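Local coordinates for protein Cas13d (uncultured Ruminococcus sp, PDB 6IV9) that binds a CRISPR RNA in a binary complex and, with two HEPN domains, directs the maturation of that guide and the cleavage of target RNA, at residues Thr188-Ala193 against Tyr507-Lys512; Leu281-Gln286 against Ser499-Met504; Asp516-Leu521 against Phe564-Ile569. The protein carries 2 engineered substitutions. One frame throughout, in Å; residues are numbered along the deposited sequence.

Interaction 1: Thr188-Ala193 against Tyr507-Lys512; sequences TNIVYA and YFLDGK. With nucleotides of chain B.
The connection between helix 497-505 and helix 511-535 is packed against helix 168-197 by the apolar side chain of Ile-190, which meets Phe-508 and Leu-509. Distances establish van der Waals contact: Ile-190 CG1 fits between its two partners, 3.8 Å from Phe-508 CB and 4.0 Å from Leu-509 CD2. The other branch goes to the same phenylalanine, at its ring. Ile-190 CG2, held opposite the backbone N by a chi1 of -64°, makes an off-centre CH-pi contact there, 4.3 Å from CG2 to the Phe-508 ring centroid and 29° off its normal. As for orientation, the Ile-190 side chain crosses each of its partners at about a right angle. An alanine here would probably leave a gap beside Phe-508 CB and Leu-509 CD2, with the ring deprived of its methyl neighbour. Met-280 of helix 267-291 also touches the Phe-508 side chain, and Phe-257 meets its ring in a T-shaped (edge-to-face) pair.

Beyond Leu-509 the chain turns into helix 511-535. Asp-510 is its N-cap: Asp-510 OD2 accepts from Lys-512 N at 3.2 Å with an N-H to acceptor angle of 157°, the donor coming from above the carboxylate plane. Lys-512, in the first turn, sends an extended chain to the RNA, and its bend at chi4 places Lys-512 NZ 2.9 Å from OP2 of G36 of chain B in a hydrogen bond, so that the amine is held by a phosphate oxygen. Taken together, this is a helix-loop-helix connection leading into an Asp-capped helix N-terminus, whose first-turn lysine binds an RNA phosphate.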
# COMPACT_ATOMS: atom_id res chain seq x y z
N THR A 188 11.44 2.99 1.44
CA THR A 188 12.49 1.97 1.25
C THR A 188 12.33 1.37 -0.15
O THR A 188 13.30 1.26 -0.85
CB THR A 188 12.42 0.89 2.33
OG1 THR A 188 12.74 1.48 3.58
CG2 THR A 188 13.37 -0.25 2.06
N ASN A 189 11.11 1.04 -0.54
CA ASN A 189 10.88 0.45 -1.87
C ASN A 189 11.23 1.46 -2.98
O ASN A 189 11.82 1.05 -3.94
CB ASN A 189 9.43 -0.01 -2.02
CG ASN A 189 9.13 -1.22 -1.17
OD1 ASN A 189 10.02 -1.80 -0.61
ND2 ASN A 189 7.88 -1.60 -1.10
N ILE A 190 10.82 2.71 -2.84
CA ILE A 190 11.09 3.73 -3.89
C ILE A 190 12.59 3.94 -4.06
O ILE A 190 13.07 3.97 -5.16
CB ILE A 190 10.37 5.05 -3.57
CG1 ILE A 190 8.85 4.88 -3.56
CG2 ILE A 190 10.84 6.13 -4.52
CD1 ILE A 190 8.10 6.08 -3.06
N VAL A 191 13.32 4.05 -2.96
CA VAL A 191 14.78 4.28 -3.05
C VAL A 191 15.42 3.07 -3.76
O VAL A 191 16.30 3.27 -4.56
CB VAL A 191 15.39 4.50 -1.66
CG1 VAL A 191 16.90 4.47 -1.70
CG2 VAL A 191 14.90 5.79 -1.05
N TYR A 192 14.98 1.87 -3.43
CA TYR A 192 15.54 0.68 -4.10
C TYR A 192 15.21 0.72 -5.59
O TYR A 192 16.07 0.47 -6.38
CB TYR A 192 14.97 -0.60 -3.47
CG TYR A 192 15.20 -1.82 -4.31
CD1 TYR A 192 16.45 -2.40 -4.42
CD2 TYR A 192 14.17 -2.38 -5.03
CE1 TYR A 192 16.66 -3.51 -5.21
CE2 TYR A 192 14.36 -3.50 -5.81
CZ TYR A 192 15.61 -4.07 -5.91
OH TYR A 192 15.77 -5.17 -6.68
N ALA A 193 13.99 1.07 -5.93
CA ALA A 193 13.58 1.11 -7.35
C ALA A 193 14.44 2.13 -8.11
O ALA A 193 14.88 1.83 -9.19
CB ALA A 193 12.13 1.46 -7.45
N TYR A 507 3.72 8.69 -8.02
CA TYR A 507 4.37 8.53 -9.35
C TYR A 507 5.24 7.26 -9.35
O TYR A 507 5.38 6.66 -10.37
CB TYR A 507 5.28 9.71 -9.63
CG TYR A 507 4.61 10.80 -10.43
CD1 TYR A 507 3.70 11.65 -9.84
CD2 TYR A 507 4.86 10.95 -11.77
CE1 TYR A 507 3.07 12.64 -10.57
CE2 TYR A 507 4.25 11.93 -12.52
CZ TYR A 507 3.35 12.78 -11.91
OH TYR A 507 2.77 13.74 -12.68
N PHE A 508 5.81 6.95 -8.21
CA PHE A 508 6.76 5.81 -8.08
C PHE A 508 6.04 4.52 -7.72
O PHE A 508 6.70 3.52 -7.63
CB PHE A 508 7.79 6.17 -7.02
CG PHE A 508 8.53 7.45 -7.30
CD1 PHE A 508 9.38 7.55 -8.38
CD2 PHE A 508 8.36 8.55 -6.49
CE1 PHE A 508 10.05 8.73 -8.65
CE2 PHE A 508 9.04 9.73 -6.76
CZ PHE A 508 9.89 9.81 -7.82
N LEU A 509 4.72 4.55 -7.61
CA LEU A 509 3.98 3.37 -7.08
C LEU A 509 2.98 2.78 -8.08
O LEU A 509 2.45 3.49 -8.89
CB LEU A 509 3.22 3.80 -5.82
CG LEU A 509 4.06 4.38 -4.70
CD1 LEU A 509 3.19 4.75 -3.52
CD2 LEU A 509 5.15 3.43 -4.27
N ASP A 510 2.77 1.49 -7.93
CA ASP A 510 1.77 0.68 -8.66
C ASP A 510 0.39 0.95 -8.04
O ASP A 510 0.35 1.39 -6.90
CB ASP A 510 2.22 -0.78 -8.54
CG ASP A 510 1.35 -1.81 -9.22
OD1 ASP A 510 1.50 -2.00 -10.42
OD2 ASP A 510 0.49 -2.35 -8.54
N GLY A 511 -0.68 0.58 -8.72
CA GLY A 511 -2.02 0.85 -8.17
C GLY A 511 -2.22 0.19 -6.83
O GLY A 511 -2.84 0.78 -5.98
N LYS A 512 -1.73 -1.03 -6.65
CA LYS A 512 -1.89 -1.72 -5.35
C LYS A 512 -1.10 -0.99 -4.26
O LYS A 512 -1.55 -0.95 -3.15
CB LYS A 512 -1.49 -3.19 -5.48
CG LYS A 512 -2.58 -4.03 -6.12
CD LYS A 512 -2.23 -5.44 -6.33
CE LYS A 512 -3.34 -6.18 -7.02
NZ LYS A 512 -4.66 -5.90 -6.42
P G B 36 -2.76 -7.68 -3.33
OP1 G B 36 -1.46 -7.58 -4.06
OP2 G B 36 -4.04 -7.50 -4.10
O5' G B 36 -3.01 -9.05 -2.61
C5' G B 36 -1.97 -9.62 -1.79
C4' G B 36 -2.50 -10.82 -1.04
O4' G B 36 -3.56 -10.42 -0.17
C3' G B 36 -3.08 -11.92 -1.92
O3' G B 36 -2.11 -12.88 -2.33
C2' G B 36 -4.12 -12.56 -1.03
O2' G B 36 -3.53 -13.45 -0.10
C1' G B 36 -4.58 -11.38 -0.18
N9 G B 36 -5.78 -10.79 -0.69
C8 G B 36 -5.92 -9.96 -1.78
N7 G B 36 -7.17 -9.63 -2.01
C5 G B 36 -7.88 -10.31 -1.04
C6 G B 36 -9.27 -10.34 -0.79
O6 G B 36 -10.17 -9.76 -1.40
N1 G B 36 -9.56 -11.13 0.30
C2 G B 36 -8.65 -11.82 1.05
N2 G B 36 -9.13 -12.52 2.07
N3 G B 36 -7.35 -11.80 0.83
C4 G B 36 -7.04 -11.03 -0.23
P U B 38 -3.14 -9.29 -8.45
OP1 U B 38 -1.87 -9.21 -7.81
OP2 U B 38 -3.71 -8.19 -9.18
O5' U B 38 -3.00 -10.53 -9.44
C5' U B 38 -4.01 -10.78 -10.34
C4' U B 38 -3.85 -12.18 -10.90
O4' U B 38 -3.84 -13.11 -9.79
C3' U B 38 -5.04 -12.58 -11.74
O3' U B 38 -4.77 -12.17 -13.08
C2' U B 38 -5.08 -14.10 -11.57
O2' U B 38 -4.12 -14.75 -12.38
C1' U B 38 -4.60 -14.26 -10.13
N1 U B 38 -5.70 -14.41 -9.17
C2 U B 38 -5.44 -15.18 -8.05
O2 U B 38 -4.35 -15.72 -7.86
N3 U B 38 -6.48 -15.27 -7.15
C4 U B 38 -7.73 -14.65 -7.26
O4 U B 38 -8.57 -14.81 -6.36
C5 U B 38 -7.89 -13.82 -8.42
C6 U B 38 -6.89 -13.74 -9.32
P A B 37 -1.61 -13.00 -3.82
OP1 A B 37 -1.00 -14.31 -3.99
OP2 A B 37 -0.73 -11.83 -4.18
O5' A B 37 -2.94 -12.94 -4.70
C5' A B 37 -2.79 -12.86 -6.14
C4' A B 37 -3.86 -12.02 -6.78
O4' A B 37 -5.15 -12.61 -6.49
C3' A B 37 -3.92 -10.57 -6.30
O3' A B 37 -4.25 -9.74 -7.42
C2' A B 37 -5.05 -10.57 -5.28
O2' A B 37 -5.73 -9.34 -5.14
C1' A B 37 -5.98 -11.65 -5.83
N9 A B 37 -6.67 -12.36 -4.77
C8 A B 37 -6.15 -13.32 -3.94
N7 A B 37 -7.02 -13.81 -3.09
C5 A B 37 -8.17 -13.07 -3.34
C6 A B 37 -9.44 -13.09 -2.76
N6 A B 37 -9.77 -13.89 -1.75
N1 A B 37 -10.37 -12.24 -3.25
C2 A B 37 -10.05 -11.46 -4.28
N3 A B 37 -8.88 -11.34 -4.90
C4 A B 37 -7.98 -12.21 -4.40

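Interaction 2: Leu281-Gln286 against Ser499-Met504; sequences LAIVGQ and SKMIYM
No ring or other flat group belongs to this contact, so there are no faces or edges to assign; Ile-283 instead meets two flexible thioether chains, Met-501 and Met-504. The CG2 methyl of Ile-283 is the common point. Ile-283 CG2 lies 3.8 Å from Met-501 SD and 3.4 Å from Met-504 CE, the latter closer than usual for two carbons and therefore a tightly fitted spot. Met-504 CE also comes to 3.7 Å from Ile-283 CB, so its methyl sits against the root of the branch as well as its end. The methionines get there differently. Met-501 is extended through chi2 and bends only at chi3 (70°), whereas Met-504 folds at both chi2 (-86°) and chi3, which swings its CE round to the isoleucine. No hydrogen bond crosses between the segments.

Three buried residues carry this join between helix 267-291 and helix 497-505. Phe-306 of helix 306-309 touches both Ile-283 and Met-501, and Leu-318 of helix 312-330 packs on Met-504. On the flank of helix 497-505 that bears Ser-499 and Tyr-503, helix 556-570 takes over.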
# COMPACT_ATOMS: atom_id res chain seq x y z
N LEU A 281 13.05 13.49 -6.02
CA LEU A 281 14.05 12.60 -5.39
C LEU A 281 14.50 13.15 -4.04
O LEU A 281 14.58 12.42 -3.12
CB LEU A 281 15.25 12.48 -6.34
CG LEU A 281 14.94 11.92 -7.71
CD1 LEU A 281 16.21 11.79 -8.52
CD2 LEU A 281 14.24 10.59 -7.61
N ALA A 282 14.76 14.45 -3.98
CA ALA A 282 15.21 15.07 -2.72
C ALA A 282 14.12 14.93 -1.66
O ALA A 282 14.45 14.73 -0.52
CB ALA A 282 15.54 16.51 -2.99
N ILE A 283 12.86 15.08 -2.03
CA ILE A 283 11.76 14.92 -1.04
C ILE A 283 11.72 13.47 -0.55
O ILE A 283 11.62 13.26 0.62
CB ILE A 283 10.42 15.37 -1.62
CG1 ILE A 283 10.35 16.89 -1.71
CG2 ILE A 283 9.28 14.82 -0.80
CD1 ILE A 283 9.25 17.41 -2.57
N VAL A 284 11.87 12.52 -1.46
CA VAL A 284 11.87 11.08 -1.07
C VAL A 284 13.04 10.86 -0.11
O VAL A 284 12.85 10.22 0.88
CB VAL A 284 11.99 10.18 -2.31
CG1 VAL A 284 12.39 8.77 -1.94
CG2 VAL A 284 10.72 10.18 -3.12
N GLY A 285 14.20 11.43 -0.41
CA GLY A 285 15.37 11.29 0.47
C GLY A 285 15.12 11.88 1.84
O GLY A 285 15.53 11.29 2.82
N GLN A 286 14.46 13.02 1.89
CA GLN A 286 14.15 13.71 3.16
C GLN A 286 13.22 12.83 4.01
O GLN A 286 13.46 12.69 5.19
CB GLN A 286 13.55 15.08 2.87
CG GLN A 286 12.73 15.66 4.01
CD GLN A 286 13.56 16.14 5.16
OE1 GLN A 286 14.75 16.34 5.05
NE2 GLN A 286 12.92 16.31 6.30
N SER A 499 -0.55 16.88 1.49
CA SER A 499 -1.40 16.05 0.60
C SER A 499 -0.76 15.99 -0.79
O SER A 499 -0.71 14.93 -1.35
CB SER A 499 -2.78 16.62 0.51
OG SER A 499 -3.34 16.77 1.78
N LYS A 500 -0.29 17.12 -1.29
CA LYS A 500 0.35 17.19 -2.62
C LYS A 500 1.65 16.37 -2.60
O LYS A 500 1.99 15.81 -3.61
CB LYS A 500 0.48 18.65 -3.06
CG LYS A 500 -0.86 19.32 -3.33
CD LYS A 500 -0.76 20.74 -3.86
CE LYS A 500 -0.76 21.80 -2.79
NZ LYS A 500 -1.22 23.10 -3.31
N MET A 501 2.34 16.36 -1.48
CA MET A 501 3.59 15.58 -1.35
C MET A 501 3.25 14.10 -1.48
O MET A 501 3.97 13.40 -2.14
CB MET A 501 4.26 15.83 -0.01
CG MET A 501 5.51 15.05 0.16
SD MET A 501 6.39 15.55 1.63
CE MET A 501 5.32 14.94 2.92
N ILE A 502 2.17 13.67 -0.84
CA ILE A 502 1.73 12.25 -0.95
C ILE A 502 1.35 11.95 -2.40
O ILE A 502 1.74 10.93 -2.91
CB ILE A 502 0.60 11.92 0.04
CG1 ILE A 502 1.05 12.16 1.48
CG2 ILE A 502 0.10 10.51 -0.19
CD1 ILE A 502 2.26 11.40 1.89
N TYR A 503 0.69 12.88 -3.08
CA TYR A 503 0.33 12.65 -4.49
C TYR A 503 1.61 12.46 -5.31
O TYR A 503 1.65 11.62 -6.16
CB TYR A 503 -0.48 13.80 -5.10
CG TYR A 503 -0.66 13.61 -6.57
CD1 TYR A 503 -1.59 12.72 -7.06
CD2 TYR A 503 0.15 14.24 -7.49
CE1 TYR A 503 -1.75 12.48 -8.41
CE2 TYR A 503 0.01 14.03 -8.85
CZ TYR A 503 -0.94 13.14 -9.31
OH TYR A 503 -1.09 12.89 -10.63
N MET A 504 2.64 13.23 -5.01
CA MET A 504 3.93 13.17 -5.75
C MET A 504 4.53 11.77 -5.59
O MET A 504 4.93 11.21 -6.56
CB MET A 504 4.90 14.22 -5.21
CG MET A 504 6.24 14.20 -5.90
SD MET A 504 7.39 13.03 -5.19
CE MET A 504 7.73 13.84 -3.64

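Interaction 3: Asp516-Leu521 against Phe564-Ile569; sequences DLLTTL and FIVKNI. With nucleotides of chain B.
With CG opposite the backbone N (chi1 169°) and an extended run to chi3, Lys-567 carries its methylenes past Leu-518 and Thr-519 before the bend at chi4 (-66°) turns the amine to the RNA. On the facing helix, a chi1 of 63° puts Thr-519 CG2 opposite the carbonyl carbon, where it lies 3.6 Å from Lys-567 CE. Lower on the chain, Leu-518 CB is 3.9 Å from Lys-567 CB as the two side chains slide past one another in opposite directions. Leu-518 CD1 also reaches Val-566 CG1 at 4.0 Å. The segment axes come within 9.5 Å of each other and run nearly antiparallel, at 165°.

Polar groups lie at one margin. Lys-567 NZ gives a hydrogen bond of 2.8 Å to OP1 of U34 of chain B and a weak one to O3' of C33 of chain B. Thr-519 OG1 is bonded to Asn-515 O in its own helix, while Thr-519 CB packs against O2 of C33 of chain B. The lysine's methylenes therefore serve as apolar packing between the helices, and the amine of this buried lysine, answered by a phosphate oxygen, is likely to remain charged.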
# COMPACT_ATOMS: atom_id res chain seq x y z
N ASP A 516 -2.65 0.61 -0.93
CA ASP A 516 -2.17 0.24 0.42
C ASP A 516 -1.68 1.47 1.19
O ASP A 516 -2.12 1.67 2.29
CB ASP A 516 -1.02 -0.75 0.29
CG ASP A 516 -0.50 -1.24 1.62
OD1 ASP A 516 -1.32 -1.58 2.44
OD2 ASP A 516 0.69 -1.28 1.79
N LEU A 517 -0.82 2.29 0.59
CA LEU A 517 -0.32 3.48 1.31
C LEU A 517 -1.45 4.46 1.61
O LEU A 517 -1.59 4.88 2.72
CB LEU A 517 0.72 4.16 0.43
CG LEU A 517 1.20 5.51 0.96
CD1 LEU A 517 1.93 5.35 2.26
CD2 LEU A 517 2.07 6.23 -0.04
N LEU A 518 -2.24 4.82 0.60
CA LEU A 518 -3.30 5.83 0.81
C LEU A 518 -4.38 5.35 1.77
O LEU A 518 -4.72 6.09 2.65
CB LEU A 518 -3.88 6.25 -0.54
CG LEU A 518 -3.14 7.40 -1.20
CD1 LEU A 518 -3.29 8.67 -0.40
CD2 LEU A 518 -1.68 7.09 -1.36
N THR A 519 -4.87 4.13 1.62
CA THR A 519 -5.93 3.70 2.57
C THR A 519 -5.38 3.70 4.00
O THR A 519 -6.08 4.08 4.88
CB THR A 519 -6.56 2.36 2.18
OG1 THR A 519 -5.56 1.35 2.24
CG2 THR A 519 -7.22 2.42 0.83
N THR A 520 -4.14 3.27 4.18
CA THR A 520 -3.55 3.29 5.54
C THR A 520 -3.44 4.73 6.06
O THR A 520 -3.91 4.97 7.15
CB THR A 520 -2.17 2.63 5.55
OG1 THR A 520 -2.23 1.29 5.08
CG2 THR A 520 -1.54 2.63 6.93
N LEU A 521 -2.91 5.64 5.25
CA LEU A 521 -2.78 7.05 5.71
C LEU A 521 -4.16 7.62 6.01
O LEU A 521 -4.31 8.23 7.02
CB LEU A 521 -2.09 7.90 4.64
CG LEU A 521 -0.62 7.61 4.37
CD1 LEU A 521 -0.08 8.53 3.29
CD2 LEU A 521 0.20 7.76 5.63
N PHE A 564 -8.15 11.22 0.47
CA PHE A 564 -9.14 10.37 -0.22
C PHE A 564 -9.18 10.77 -1.70
O PHE A 564 -9.23 9.92 -2.56
CB PHE A 564 -10.49 10.52 0.48
CG PHE A 564 -11.54 9.51 0.11
CD1 PHE A 564 -11.59 8.28 0.73
CD2 PHE A 564 -12.50 9.81 -0.83
CE1 PHE A 564 -12.57 7.37 0.40
CE2 PHE A 564 -13.48 8.90 -1.16
CZ PHE A 564 -13.52 7.68 -0.55
N ILE A 565 -9.16 12.07 -1.97
CA ILE A 565 -9.15 12.60 -3.36
C ILE A 565 -7.83 12.21 -4.04
O ILE A 565 -7.87 11.81 -5.17
CB ILE A 565 -9.41 14.11 -3.37
CG1 ILE A 565 -10.83 14.41 -2.91
CG2 ILE A 565 -9.13 14.68 -4.74
CD1 ILE A 565 -10.99 15.78 -2.37
N VAL A 566 -6.72 12.28 -3.33
CA VAL A 566 -5.41 11.91 -3.91
C VAL A 566 -5.46 10.44 -4.34
O VAL A 566 -5.05 10.17 -5.43
CB VAL A 566 -4.28 12.14 -2.89
CG1 VAL A 566 -3.01 11.41 -3.26
CG2 VAL A 566 -4.02 13.62 -2.71
N LYS A 567 -6.06 9.58 -3.53
CA LYS A 567 -6.16 8.16 -3.92
C LYS A 567 -6.97 8.05 -5.22
O LYS A 567 -6.57 7.32 -6.08
CB LYS A 567 -6.86 7.39 -2.79
CG LYS A 567 -7.29 5.97 -3.10
CD LYS A 567 -7.88 5.25 -1.91
CE LYS A 567 -8.37 3.87 -2.24
NZ LYS A 567 -9.52 3.89 -3.17
N ASN A 568 -8.06 8.80 -5.33
CA ASN A 568 -8.90 8.72 -6.55
C ASN A 568 -8.12 9.19 -7.79
O ASN A 568 -8.12 8.50 -8.77
CB ASN A 568 -10.17 9.56 -6.39
CG ASN A 568 -11.05 9.13 -5.23
OD1 ASN A 568 -11.06 7.99 -4.85
ND2 ASN A 568 -11.79 10.06 -4.67
N ILE A 569 -7.51 10.36 -7.74
CA ILE A 569 -6.77 10.90 -8.91
C ILE A 569 -5.47 10.14 -9.19
O ILE A 569 -5.13 10.03 -10.33
CB ILE A 569 -6.62 12.42 -8.84
CG1 ILE A 569 -5.63 12.85 -7.76
CG2 ILE A 569 -7.97 13.07 -8.67
CD1 ILE A 569 -5.39 14.31 -7.70
P U B 34 -11.47 1.01 -2.42
OP1 U B 34 -11.14 1.69 -3.70
OP2 U B 34 -12.36 -0.13 -2.38
O5' U B 34 -10.12 0.59 -1.74
C5' U B 34 -9.55 -0.71 -1.93
C4' U B 34 -8.37 -0.87 -1.01
O4' U B 34 -8.75 -0.85 0.38
C3' U B 34 -7.60 -2.18 -1.16
O3' U B 34 -6.74 -2.01 -2.30
C2' U B 34 -6.84 -2.21 0.16
O2' U B 34 -5.72 -1.35 0.10
C1' U B 34 -7.93 -1.72 1.12
N1 U B 34 -8.78 -2.80 1.64
C2 U B 34 -8.18 -3.62 2.58
O2 U B 34 -7.02 -3.47 2.93
N3 U B 34 -8.97 -4.61 3.06
C4 U B 34 -10.27 -4.88 2.72
O4 U B 34 -10.86 -5.78 3.30
C5 U B 34 -10.84 -3.98 1.77
C6 U B 34 -10.08 -3.01 1.25
P C B 33 -16.11 -0.25 0.38
OP1 C B 33 -16.82 0.13 -0.86
OP2 C B 33 -15.74 -1.66 0.69
O5' C B 33 -14.73 0.55 0.44
C5' C B 33 -14.69 1.97 0.21
C4' C B 33 -13.35 2.53 0.50
O4' C B 33 -13.12 2.51 1.93
C3' C B 33 -12.16 1.77 -0.06
O3' C B 33 -11.94 2.11 -1.42
C2' C B 33 -11.05 2.26 0.83
O2' C B 33 -10.66 3.60 0.55
C1' C B 33 -11.75 2.24 2.18
N1 C B 33 -11.60 0.94 2.87
C2 C B 33 -10.42 0.72 3.57
O2 C B 33 -9.53 1.59 3.54
N3 C B 33 -10.25 -0.45 4.23
C4 C B 33 -11.19 -1.39 4.17
N4 C B 33 -11.00 -2.50 4.88
C5 C B 33 -12.42 -1.18 3.49
C6 C B 33 -12.59 -0.01 2.88

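How the interactions relate
All three contacts belong to one buried helical core. The centres of interactions 1 and 2 are about 12 Å apart, those of interactions 1 and 3 about 14 Å, and those of interactions 2 and 3 about 15 Å. Val-284 joins the first pair, with Val-284 CG1 4.0 Å from Ile-190 CG2. Interactions 1 and 3 both use helix 511-535, and Leu-509 CD1, in the connection just before it, lies 3.9 Å from Leu-517 CD2 on it. Between interactions 2 and 3, Ile-502 CG2 is 3.9 Å from Leu-518 CD1. Interactions 1 and 3 both reach the guide RNA through a lysine, at different nucleotides of chain B, whereas the nearest atom of interaction 2 is about 10 Å from it.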